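Local structure of putative N-acetylneuraminate lyase ([Ruminococcus] gnavus ATCC 29149, 6RB7) at residues I85-V89 / E90-I94; Y149-A152 / Q153-A157; Q182-F185 / V186-K190; E265-K268 / I269-C273; N274-I277 / Y278-S282. The protein is a putative lyase of the dihydrodipicolinate synthetase family, whose members fold as eight-stranded parallel beta/alpha barrels, and is assembled here from four copies. One frame throughout, in Å; residues are numbered along the deposited sequence. Where two conformers were deposited one is given.

Overall arrangement
The five contacts are local, each within a helix or at its start: contacts 1 to 3 on the helical layer of a beta/alpha barrel, contacts 4 and 5 on helix 263-281 of the C-terminal region. Contacts 2 and 3 touch: their centres lie about 11 Å apart, and Met188 and Leu184 pack on Trp155. Contacts 4 and 5, with centres about 14 Å apart, both face the third subunit. Contacts 1 and 2, about 22 Å apart between centres, reach the second subunit instead. Between contacts 2 and 4 the centres are about 39 Å apart. Bicine, bound at Ala260, Gly261 and Lys262, lies beside contact 4, its nearest atoms about 6 Å from the Glu265 side chain.

Contact 1 of 5, residues I85-V89 / E90-I94; sequences IYQSV and EDRKI
Ser88 and Asp91 exchange two hydrogen bonds at the start of helix 89-103. Ser88 OG accepts from Asp91 N at 3.0 Å; with chi1 at 68° the hydroxyl is tucked between its own backbone N and carbonyl carbon, facing the first turn. In return Ser88 N donates to Asp91 OD2 over 3.0 Å, nearly straight at 170°, although it meets the oxygen from above the carboxylate plane. That same OD2 also forms a salt bridge with Arg307, so the capping carboxylate has a second partner and its negative charge is probably partly balanced.

The backbone bonds take over directly: Arg92 N donates to Ser88 O at 3.0 Å and Lys93 N to Val89 O at 2.9 Å. A water adds a bridge back to the preceding loop, donating a hydrogen bond to Gln87 O at 2.7 Å and accepting from Arg92 NH1 at 2.9 Å. The other terminal nitrogen, NH2, is held by the carbonyls of His112 and Ala114.

Apolar contact is slight. Val89 and Lys93 run alongside each other in the same direction, with Val89 CG1 3.8 Å from Lys93 CE, while the lysine amine goes on to Glu123 on helix 118-130. The reciprocal Ser88-Asp91 pair is a capping box, closing the N terminus of the barrel helix that follows strand 74-77.

Contact 2 of 5, residues Y149-A152 / Q153-A157; sequences YAIA and QYWNA
Ile151 O receives Trp155 N at 3.0 Å in an almost straight hydrogen bond of 174°, and Ala152 O receives Asn156 N at 2.8 Å. Tyr149 O and Ala150 O likewise accept from Gln153 N and Tyr154 N, so four successive i to i+4 bonds run without a break from one segment into the next. Several side-chain polar groups on this turn reach outside it. Tyr154 OH is bonded to Cys115 O and Trp155 NE1 to Ile139 O, whereas Tyr149 OH and Gln153 NE2 cross to His284 O and Glu308 OE2 of the second subunit.

The helix is the crossover of a beta-alpha-beta unit, linking strands 135-138 and 166-171 of the barrel, and Ile151 and Trp155 are among its buried side chains. The isoleucine and the indole extend in the same direction, one beside the other. Ile151 CG2, not its longer branch, does the touching: it sits over one face of the indole in a CH-pi contact, 3.5 Å from the centroid of the six-membered ring and only 10° off the ring normal. CH2 of Trp155, at 3.6 Å from Ile151 CG2, is among its nearest carbons. With CG2 anti to the backbone N of Ile151, this methyl is directed along the helix toward the next turn. Leu184 of helix 182-188 comes to the CZ3 rim of the indole from the same side as Ile151, and Met188 packs at Trp155 CB.

Contact 3 of 5, residues Q182-F185 / V186-K190; sequences QNLF and VEMRK
Arg189 folds back over one face of the Phe185 ring. Its guanidinium stands on that face nearly upright, the two planes 78° apart, so the group presents an edge: NH1 comes to 3.2 Å from Phe185 CD2. The centre of charge is a little farther off, with Arg189 CZ 4.7 Å from the centroid of the Phe185 ring in a cation-pi contact. The stem shares the same face, Arg189 CG making a CH-pi contact. A bend at chi3 (-48°) turns the end of the arginine back along the helix to achieve this.

A water helps to hold the group: it accepts from Arg189 NH1 at 3.0 Å while donating to both O and OE1 of Gln182, each at 2.8 Å. Near the end of helix 182-188, Lys190 NZ forms a salt bridge with Glu187 OE1 at 2.9 Å. Leu184 and Met188, neighbours on the buried side, face helix 148-160, while Phe185 meets Phe210 of helix 204-214 edge-to-face.

The chemistry is thus divided between a water-bridged cation over an aromatic face and an apolar flank; the positive charge of Arg189 is probably eased by the ring and the water together, the carboxylate of Glu187 being paired with Lys190 instead.

Contact 4 of 5, residues E265-K268 / I269-C273; sequences EARK and IQYAC
Tyr271 turns its ring toward the carbonyl of Arg267, one helical turn back: Tyr271 CD1 lies 3.2 Å from Arg267 O, which meets the ring obliquely. The same oxygen accepts the hydrogen bond from Tyr271 N at 2.9 Å, so the backbone N-H and the ring both crowd one carbonyl. Side chain to side chain the two residues are only loosely matched, Arg267 CG standing 4.4 Å from Tyr271 CE1.

Arg267 leaves the helix in an unusual way. Its chi1 of -96° is well off a staggered value, and a further turn at chi3 sends the guanidinium away from the ring and across to the third subunit, where Arg267 NH1 is bonded to Val233 O and Tyr271 OH to the next carbonyl, Ile234 O.

Gln270 takes a different course. Its CG is anti to the backbone N, and a bend at chi2 (79°) swings the amide off the helix: OE1 accepts from Met229 N, while NE2 is held by Asp225 O and by Asn274 OD1. On another side, Ile269 runs its CG1 branch back along the helix, 3.5 Å from Glu265 O, and packs with Lys268 and Ala272 on Phe335 of helix 317-335. Backbone bonds such as Gln270 N to Ala266 O, at 2.8 Å, provide the cohesion beneath.

The polar ends of Arg267, Gln270 and Tyr271 are therefore spent on partners beyond these two turns; the helix coheres through its backbone and carries Arg267 and Tyr271 to a subunit interface.

Contact 5 of 5, residues N274-I277 / Y278-S282; sequences NEII and YKMCS
Asn274 to Ile277 offer their carbonyl oxygens in turn to the amides of Tyr278 to Cys281, the regular i to i+4 pattern of the alpha-helix, with Tyr278 N 2.9 Å from Asn274 O. This is the last part of helix 263-281, in the C-terminal helical region of the barrel protein.

Asn274 and Tyr278 extend in parallel, amide and ring planes 60° apart. The tyrosine ring leans back over its own hydrogen-bond acceptor, so that Asn274 O sits above one face, 3.1 Å from Tyr278 CG. Both polar ends, Asn274 ND2 and Tyr278 OH, converge on Gln208 OE1 of the third subunit; ND2 is also bonded to Glu226 O, and Asn274 OD1 is engaged by Gln270 NE2.

Ile276 and Met280 are buried. Met280 bends at chi3 (-63°), bringing CE back to 4.2 Å from Ile276 CG2, and its side chain packs against helix 287-299. Ile277 CG2 lies 4.1 Å from Cys281 SG. Lys279 reaches Glu323 in a salt bridge to helix 317-335. At the end of the turn Lys279 O is gripped twice: Ser282 N donates at 3.1 Å, and Ser282 OG at 2.7 Å, in the carbonyl plane on a lone pair of Lys279 O.

Contact 1 of 5, residues I85-V89 / E90-I94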
# COMPACT_ATOMS: atom_id res chain seq x y z
N ILE A 85 -1.51 -21.98 9.61
CA ILE A 85 -0.77 -20.95 10.39
C ILE A 85 -0.86 -21.32 11.87
O ILE A 85 0.05 -21.05 12.62
CB ILE A 85 -1.41 -19.56 10.09
CG1 ILE A 85 -1.22 -19.21 8.61
CG2 ILE A 85 -0.84 -18.46 11.00
CD1 ILE A 85 0.21 -19.05 8.23
N TYR A 86 -1.98 -21.91 12.29
CA TYR A 86 -2.34 -22.13 13.70
C TYR A 86 -2.07 -23.57 14.16
O TYR A 86 -2.44 -23.92 15.30
CB TYR A 86 -3.79 -21.75 13.93
CG TYR A 86 -4.13 -20.37 13.41
CD1 TYR A 86 -3.44 -19.26 13.87
CD2 TYR A 86 -5.02 -20.19 12.38
CE1 TYR A 86 -3.67 -18.00 13.37
CE2 TYR A 86 -5.31 -18.93 11.91
CZ TYR A 86 -4.62 -17.83 12.38
OH TYR A 86 -4.84 -16.59 11.84
N GLN A 87 -1.45 -24.39 13.31
CA GLN A 87 -1.28 -25.83 13.58
C GLN A 87 0.18 -26.14 13.80
O GLN A 87 1.04 -25.45 13.24
CB GLN A 87 -1.90 -26.68 12.48
CG GLN A 87 -3.41 -26.64 12.63
CD GLN A 87 -4.14 -27.38 11.53
OE1 GLN A 87 -3.51 -27.96 10.66
NE2 GLN A 87 -5.46 -27.36 11.60
N SER A 88 0.44 -27.16 14.61
CA SER A 88 1.78 -27.73 14.79
C SER A 88 2.11 -28.66 13.63
O SER A 88 1.20 -29.10 12.88
CB SER A 88 1.84 -28.45 16.11
OG SER A 88 1.04 -29.60 16.09
N VAL A 89 3.38 -29.01 13.53
CA VAL A 89 3.82 -30.07 12.58
C VAL A 89 3.02 -31.33 12.87
O VAL A 89 2.52 -31.96 11.94
CB VAL A 89 5.33 -30.26 12.66
CG1 VAL A 89 5.76 -31.51 11.98
CG2 VAL A 89 6.06 -29.02 12.09
N GLU A 90 2.92 -31.73 14.13
CA GLU A 90 2.19 -32.99 14.49
C GLU A 90 0.73 -32.89 14.06
O GLU A 90 0.24 -33.85 13.47
CB GLU A 90 2.36 -33.25 15.98
CG GLU A 90 1.60 -34.47 16.45
CD GLU A 90 2.27 -35.80 16.14
OE1 GLU A 90 3.32 -35.85 15.40
OE2 GLU A 90 1.76 -36.82 16.69
N ASP A 91 0.06 -31.76 14.29
CA ASP A 91 -1.34 -31.55 13.85
C ASP A 91 -1.44 -31.82 12.35
O ASP A 91 -2.36 -32.52 11.88
CB ASP A 91 -1.79 -30.12 14.13
CG ASP A 91 -2.03 -29.71 15.58
OD1 ASP A 91 -2.26 -30.64 16.42
OD2 ASP A 91 -1.97 -28.47 15.86
N ARG A 92 -0.53 -31.21 11.58
CA ARG A 92 -0.60 -31.28 10.11
C ARG A 92 -0.31 -32.70 9.62
O ARG A 92 -0.90 -33.13 8.60
CB ARG A 92 0.33 -30.22 9.51
CG ARG A 92 -0.24 -28.83 9.77
CD ARG A 92 0.73 -27.72 9.45
NE ARG A 92 0.98 -27.53 8.04
CZ ARG A 92 1.63 -26.48 7.53
NH1 ARG A 92 2.12 -25.56 8.35
NH2 ARG A 92 1.77 -26.38 6.22
N LYS A 93 0.57 -33.42 10.29
CA LYS A 93 0.81 -34.84 9.95
C LYS A 93 -0.45 -35.66 10.20
O LYS A 93 -0.82 -36.45 9.32
CB LYS A 93 1.95 -35.40 10.80
CG LYS A 93 3.32 -34.92 10.39
CD LYS A 93 4.40 -35.56 11.24
CE LYS A 93 5.79 -35.14 10.85
NZ LYS A 93 6.80 -35.75 11.77
N ILE A 94 -1.12 -35.45 11.33
CA ILE A 94 -2.36 -36.19 11.66
C ILE A 94 -3.43 -35.90 10.59
O ILE A 94 -4.07 -36.83 10.10
CB ILE A 94 -2.82 -35.88 13.08
CG1 ILE A 94 -1.78 -36.46 14.07
CG2 ILE A 94 -4.22 -36.45 13.31
CD1 ILE A 94 -1.96 -35.99 15.46
O HOH W 1 2.82 -25.84 11.19

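Contact 2 of 5, residues Y149-A152 / Q153-A157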
# COMPACT_ATOMS: atom_id res chain seq x y z
N TYR A 149 16.27 -14.31 -3.49
CA TYR A 149 17.18 -15.47 -3.38
C TYR A 149 16.85 -16.29 -2.13
O TYR A 149 17.00 -17.54 -2.16
CB TYR A 149 18.67 -15.08 -3.40
CG TYR A 149 19.06 -13.94 -2.50
CD1 TYR A 149 19.41 -14.16 -1.18
CD2 TYR A 149 19.13 -12.65 -2.99
CE1 TYR A 149 19.76 -13.11 -0.36
CE2 TYR A 149 19.52 -11.60 -2.19
CZ TYR A 149 19.83 -11.83 -0.87
OH TYR A 149 20.24 -10.78 -0.09
N ALA A 150 16.41 -15.66 -1.04
CA ALA A 150 16.04 -16.36 0.20
C ALA A 150 14.71 -17.11 0.01
O ALA A 150 14.54 -18.21 0.55
CB ALA A 150 15.97 -15.42 1.36
N ILE A 151 13.78 -16.50 -0.72
CA ILE A 151 12.49 -17.17 -1.02
C ILE A 151 12.75 -18.42 -1.86
O ILE A 151 12.22 -19.52 -1.56
CB ILE A 151 11.51 -16.21 -1.70
CG1 ILE A 151 11.24 -15.00 -0.83
CG2 ILE A 151 10.23 -16.98 -2.03
CD1 ILE A 151 10.43 -13.90 -1.46
N ALA A 152 13.58 -18.31 -2.91
CA ALA A 152 13.92 -19.47 -3.76
C ALA A 152 14.62 -20.53 -2.92
O ALA A 152 14.33 -21.72 -3.08
CB ALA A 152 14.80 -19.05 -4.91
N GLN A 153 15.51 -20.13 -2.03
CA GLN A 153 16.25 -21.13 -1.20
C GLN A 153 15.24 -21.88 -0.33
O GLN A 153 15.38 -23.09 -0.17
CB GLN A 153 17.35 -20.42 -0.38
CG GLN A 153 17.97 -21.29 0.69
CD GLN A 153 18.89 -20.49 1.62
OE1 GLN A 153 19.44 -19.47 1.25
NE2 GLN A 153 19.02 -20.94 2.86
N TYR A 154 14.25 -21.18 0.24
CA TYR A 154 13.23 -21.79 1.10
C TYR A 154 12.45 -22.83 0.29
O TYR A 154 12.35 -24.00 0.67
CB TYR A 154 12.34 -20.70 1.65
CG TYR A 154 11.09 -21.09 2.42
CD1 TYR A 154 11.13 -21.52 3.73
CD2 TYR A 154 9.84 -20.86 1.85
CE1 TYR A 154 9.96 -21.71 4.46
CE2 TYR A 154 8.66 -21.06 2.57
CZ TYR A 154 8.72 -21.47 3.88
OH TYR A 154 7.60 -21.63 4.64
N TRP A 155 11.91 -22.42 -0.85
CA TRP A 155 11.12 -23.36 -1.70
C TRP A 155 11.98 -24.53 -2.18
O TRP A 155 11.50 -25.66 -2.18
CB TRP A 155 10.47 -22.61 -2.85
CG TRP A 155 9.36 -21.71 -2.42
CD1 TRP A 155 8.56 -21.83 -1.33
CD2 TRP A 155 8.89 -20.54 -3.12
NE1 TRP A 155 7.62 -20.83 -1.32
CE2 TRP A 155 7.78 -20.05 -2.43
CE3 TRP A 155 9.28 -19.89 -4.30
CZ2 TRP A 155 7.09 -18.89 -2.81
CZ3 TRP A 155 8.59 -18.77 -4.69
CH2 TRP A 155 7.52 -18.27 -3.95
N ASN A 156 13.19 -24.25 -2.61
CA ASN A 156 14.08 -25.32 -3.11
C ASN A 156 14.43 -26.27 -1.97
O ASN A 156 14.60 -27.49 -2.25
CB ASN A 156 15.26 -24.76 -3.88
CG ASN A 156 14.87 -24.31 -5.27
OD1 ASN A 156 15.38 -23.25 -5.73
ND2 ASN A 156 14.04 -25.07 -5.94
N ALA A 157 14.61 -25.79 -0.75
CA ALA A 157 14.92 -26.65 0.41
C ALA A 157 13.75 -27.55 0.70
O ALA A 157 13.90 -28.76 0.97
CB ALA A 157 15.31 -25.86 1.63

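Contact 3 of 5, residues Q182-F185 / V186-K190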
# COMPACT_ATOMS: atom_id res chain seq x y z
N GLN A 182 8.00 -12.17 -11.79
CA GLN A 182 8.37 -12.92 -13.01
C GLN A 182 9.79 -13.46 -12.90
O GLN A 182 10.02 -14.62 -13.26
CB GLN A 182 8.18 -12.07 -14.28
CG GLN A 182 6.74 -12.01 -14.80
CD GLN A 182 5.78 -13.18 -14.63
OE1 GLN A 182 6.01 -14.35 -15.04
NE2 GLN A 182 4.66 -12.82 -14.03
N ASN A 183 10.73 -12.69 -12.35
CA ASN A 183 12.14 -13.12 -12.23
C ASN A 183 12.23 -14.31 -11.26
O ASN A 183 13.00 -15.25 -11.52
CB ASN A 183 13.06 -12.01 -11.72
CG ASN A 183 13.36 -10.97 -12.78
OD1 ASN A 183 13.08 -11.17 -13.95
ND2 ASN A 183 13.94 -9.86 -12.36
N LEU A 184 11.49 -14.26 -10.14
CA LEU A 184 11.56 -15.37 -9.17
C LEU A 184 10.94 -16.62 -9.81
O LEU A 184 11.45 -17.72 -9.57
CB LEU A 184 10.88 -14.96 -7.88
CG LEU A 184 10.82 -16.01 -6.79
CD1 LEU A 184 12.12 -16.67 -6.44
CD2 LEU A 184 10.19 -15.40 -5.54
N PHE A 185 9.90 -16.46 -10.63
CA PHE A 185 9.30 -17.64 -11.28
C PHE A 185 10.29 -18.24 -12.29
O PHE A 185 10.37 -19.47 -12.35
CB PHE A 185 7.93 -17.27 -11.83
CG PHE A 185 7.11 -18.42 -12.35
CD1 PHE A 185 7.12 -19.67 -11.75
CD2 PHE A 185 6.23 -18.21 -13.40
CE1 PHE A 185 6.30 -20.68 -12.23
CE2 PHE A 185 5.44 -19.23 -13.88
CZ PHE A 185 5.48 -20.46 -13.30
N VAL A 186 11.02 -17.41 -13.03
CA VAL A 186 12.08 -17.93 -13.94
C VAL A 186 13.04 -18.79 -13.12
O VAL A 186 13.38 -19.92 -13.53
CB VAL A 186 12.81 -16.80 -14.68
CG1 VAL A 186 14.08 -17.33 -15.36
CG2 VAL A 186 11.89 -16.14 -15.71
N GLU A 187 13.51 -18.26 -11.97
CA GLU A 187 14.48 -19.01 -11.16
C GLU A 187 13.84 -20.33 -10.71
O GLU A 187 14.49 -21.39 -10.73
CB GLU A 187 14.93 -18.12 -10.00
CG GLU A 187 15.92 -18.79 -9.10
CD GLU A 187 17.34 -18.86 -9.64
OE1 GLU A 187 17.59 -18.44 -10.81
OE2 GLU A 187 18.19 -19.32 -8.88
N MET A 188 12.60 -20.31 -10.25
CA MET A 188 11.98 -21.52 -9.71
C MET A 188 11.71 -22.56 -10.82
O MET A 188 11.70 -23.75 -10.50
CB MET A 188 10.67 -21.19 -8.99
CG MET A 188 10.89 -20.43 -7.71
SD MET A 188 12.12 -21.20 -6.57
CE MET A 188 11.44 -22.83 -6.41
N ARG A 189 11.54 -22.14 -12.08
CA ARG A 189 11.29 -23.11 -13.17
C ARG A 189 12.57 -23.90 -13.48
O ARG A 189 12.49 -24.92 -14.20
CB ARG A 189 10.72 -22.40 -14.40
CG ARG A 189 9.27 -21.97 -14.22
CD ARG A 189 8.58 -21.62 -15.53
NE ARG A 189 9.27 -20.72 -16.45
CZ ARG A 189 9.20 -19.39 -16.44
NH1 ARG A 189 8.53 -18.77 -15.51
NH2 ARG A 189 9.85 -18.67 -17.33
N LYS A 190 13.70 -23.50 -12.93
CA LYS A 190 14.96 -24.30 -13.02
C LYS A 190 14.83 -25.60 -12.23
O LYS A 190 15.57 -26.54 -12.52
CB LYS A 190 16.15 -23.51 -12.51
CG LYS A 190 16.53 -22.32 -13.38
CD LYS A 190 17.63 -21.49 -12.81
CE LYS A 190 17.99 -20.34 -13.73
NZ LYS A 190 19.01 -19.48 -13.08
O HOH W 2 8.40 -15.81 -15.21

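Contact 4 of 5, residues E265-K268 / I269-C273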
# COMPACT_ATOMS: atom_id res chain seq x y z
N GLU A 265 -24.58 -18.95 -18.45
CA GLU A 265 -24.89 -19.88 -17.35
C GLU A 265 -23.78 -19.80 -16.28
O GLU A 265 -24.10 -19.81 -15.07
CB GLU A 265 -25.04 -21.28 -17.93
CG GLU A 265 -26.22 -21.39 -18.89
CD GLU A 265 -26.02 -21.13 -20.38
OE1 GLU A 265 -25.07 -20.37 -20.80
OE2 GLU A 265 -26.85 -21.70 -21.17
N ALA A 266 -22.53 -19.71 -16.73
CA ALA A 266 -21.38 -19.57 -15.80
C ALA A 266 -21.56 -18.32 -14.96
O ALA A 266 -21.39 -18.37 -13.73
CB ALA A 266 -20.09 -19.57 -16.56
N ARG A 267 -21.90 -17.19 -15.59
CA ARG A 267 -22.07 -15.92 -14.83
C ARG A 267 -23.18 -16.07 -13.80
O ARG A 267 -23.00 -15.62 -12.65
CB ARG A 267 -22.50 -14.76 -15.73
CG ARG A 267 -21.39 -13.88 -16.22
CD ARG A 267 -21.89 -12.66 -16.97
NE ARG A 267 -22.60 -12.97 -18.22
CZ ARG A 267 -22.03 -13.35 -19.35
NH1 ARG A 267 -20.71 -13.56 -19.46
NH2 ARG A 267 -22.80 -13.58 -20.40
N LYS A 268 -24.29 -16.73 -14.13
CA LYS A 268 -25.37 -16.92 -13.12
C LYS A 268 -24.82 -17.64 -11.89
O LYS A 268 -25.14 -17.22 -10.73
CB LYS A 268 -26.57 -17.66 -13.72
CG LYS A 268 -27.34 -16.80 -14.72
CD LYS A 268 -28.59 -17.49 -15.22
CE LYS A 268 -29.48 -16.54 -16.01
NZ LYS A 268 -28.90 -16.28 -17.35
N ILE A 269 -24.04 -18.70 -12.11
CA ILE A 269 -23.51 -19.49 -10.98
C ILE A 269 -22.49 -18.66 -10.20
O ILE A 269 -22.51 -18.64 -8.98
CB ILE A 269 -22.98 -20.84 -11.46
CG1 ILE A 269 -24.10 -21.66 -12.11
CG2 ILE A 269 -22.37 -21.57 -10.27
CD1 ILE A 269 -23.61 -22.86 -12.85
N GLN A 270 -21.56 -18.02 -10.93
CA GLN A 270 -20.53 -17.18 -10.28
C GLN A 270 -21.21 -16.13 -9.39
O GLN A 270 -20.76 -15.89 -8.22
CB GLN A 270 -19.64 -16.53 -11.31
CG GLN A 270 -18.53 -15.68 -10.69
CD GLN A 270 -17.40 -16.55 -10.21
OE1 GLN A 270 -16.67 -17.12 -11.04
NE2 GLN A 270 -17.23 -16.66 -8.87
N TYR A 271 -22.26 -15.49 -9.90
CA TYR A 271 -22.92 -14.42 -9.12
C TYR A 271 -23.59 -15.01 -7.87
O TYR A 271 -23.56 -14.40 -6.82
CB TYR A 271 -23.90 -13.62 -9.98
CG TYR A 271 -23.27 -12.53 -10.80
CD1 TYR A 271 -22.13 -12.76 -11.57
CD2 TYR A 271 -23.83 -11.28 -10.86
CE1 TYR A 271 -21.57 -11.77 -12.35
CE2 TYR A 271 -23.27 -10.26 -11.62
CZ TYR A 271 -22.13 -10.50 -12.36
OH TYR A 271 -21.61 -9.49 -13.13
N ALA A 272 -24.18 -16.19 -7.99
CA ALA A 272 -24.82 -16.85 -6.83
C ALA A 272 -23.75 -17.25 -5.81
O ALA A 272 -23.99 -17.02 -4.61
CB ALA A 272 -25.58 -18.06 -7.29
N CYS A 273 -22.64 -17.82 -6.27
CA CYS A 273 -21.52 -18.17 -5.37
C CYS A 273 -21.05 -16.91 -4.66
O CYS A 273 -20.83 -16.94 -3.43
CB CYS A 273 -20.35 -18.83 -6.08
SG CYS A 273 -20.78 -20.49 -6.66

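Contact 5 of 5, residues N274-I277 / Y278-S282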
# COMPACT_ATOMS: atom_id res chain seq x y z
N ASN A 274 -20.82 -15.83 -5.39
CA ASN A 274 -20.25 -14.61 -4.79
C ASN A 274 -21.23 -14.06 -3.74
O ASN A 274 -20.73 -13.65 -2.64
CB ASN A 274 -19.86 -13.57 -5.84
CG ASN A 274 -18.67 -14.02 -6.66
OD1 ASN A 274 -18.25 -15.18 -6.56
ND2 ASN A 274 -18.09 -13.12 -7.45
N GLU A 275 -22.53 -14.05 -4.02
CA GLU A 275 -23.53 -13.56 -3.04
C GLU A 275 -23.42 -14.38 -1.75
O GLU A 275 -23.51 -13.80 -0.64
CB GLU A 275 -24.91 -13.67 -3.69
CG GLU A 275 -26.04 -13.10 -2.89
CD GLU A 275 -27.41 -13.29 -3.53
OE1 GLU A 275 -27.71 -14.41 -4.13
OE2 GLU A 275 -28.20 -12.33 -3.46
N ILE A 276 -23.26 -15.69 -1.88
CA ILE A 276 -23.10 -16.58 -0.71
C ILE A 276 -21.82 -16.20 0.03
O ILE A 276 -21.81 -16.11 1.26
CB ILE A 276 -23.15 -18.06 -1.14
CG1 ILE A 276 -24.56 -18.42 -1.60
CG2 ILE A 276 -22.64 -18.99 -0.05
CD1 ILE A 276 -24.64 -19.59 -2.50
N ILE A 277 -20.69 -16.02 -0.68
CA ILE A 277 -19.43 -15.65 -0.01
C ILE A 277 -19.63 -14.36 0.77
O ILE A 277 -19.19 -14.28 1.94
CB ILE A 277 -18.28 -15.54 -1.03
CG1 ILE A 277 -18.01 -16.90 -1.68
CG2 ILE A 277 -17.05 -14.95 -0.37
CD1 ILE A 277 -17.04 -16.83 -2.81
N TYR A 278 -20.26 -13.35 0.16
CA TYR A 278 -20.41 -12.05 0.83
C TYR A 278 -21.27 -12.24 2.09
O TYR A 278 -20.92 -11.67 3.16
CB TYR A 278 -20.95 -10.99 -0.10
CG TYR A 278 -20.16 -10.83 -1.39
CD1 TYR A 278 -18.79 -11.04 -1.44
CD2 TYR A 278 -20.81 -10.53 -2.56
CE1 TYR A 278 -18.10 -10.94 -2.63
CE2 TYR A 278 -20.12 -10.37 -3.76
CZ TYR A 278 -18.77 -10.59 -3.80
OH TYR A 278 -18.07 -10.51 -4.97
N LYS A 279 -22.30 -13.07 2.00
CA LYS A 279 -23.14 -13.36 3.19
C LYS A 279 -22.29 -14.05 4.28
O LYS A 279 -22.34 -13.64 5.45
CB LYS A 279 -24.33 -14.21 2.78
CG LYS A 279 -25.28 -14.55 3.94
CD LYS A 279 -25.94 -13.37 4.56
CE LYS A 279 -26.80 -12.59 3.62
NZ LYS A 279 -27.63 -11.62 4.39
N MET A 280 -21.49 -15.04 3.92
CA MET A 280 -20.70 -15.75 4.94
C MET A 280 -19.70 -14.78 5.57
O MET A 280 -19.39 -14.94 6.74
CB MET A 280 -19.96 -16.92 4.33
CG MET A 280 -20.91 -17.96 3.77
SD MET A 280 -20.15 -19.54 3.37
CE MET A 280 -18.99 -19.03 2.09
N CYS A 281 -19.18 -13.82 4.82
CA CYS A 281 -18.14 -12.89 5.34
C CYS A 281 -18.77 -11.77 6.16
O CYS A 281 -18.00 -11.00 6.79
CB CYS A 281 -17.34 -12.32 4.18
SG CYS A 281 -16.24 -13.56 3.44
N SER A 282 -20.09 -11.67 6.21
CA SER A 282 -20.83 -10.61 6.94
C SER A 282 -20.95 -10.93 8.44
O SER A 282 -21.40 -10.06 9.19
CB SER A 282 -22.17 -10.34 6.32
OG SER A 282 -23.12 -11.35 6.64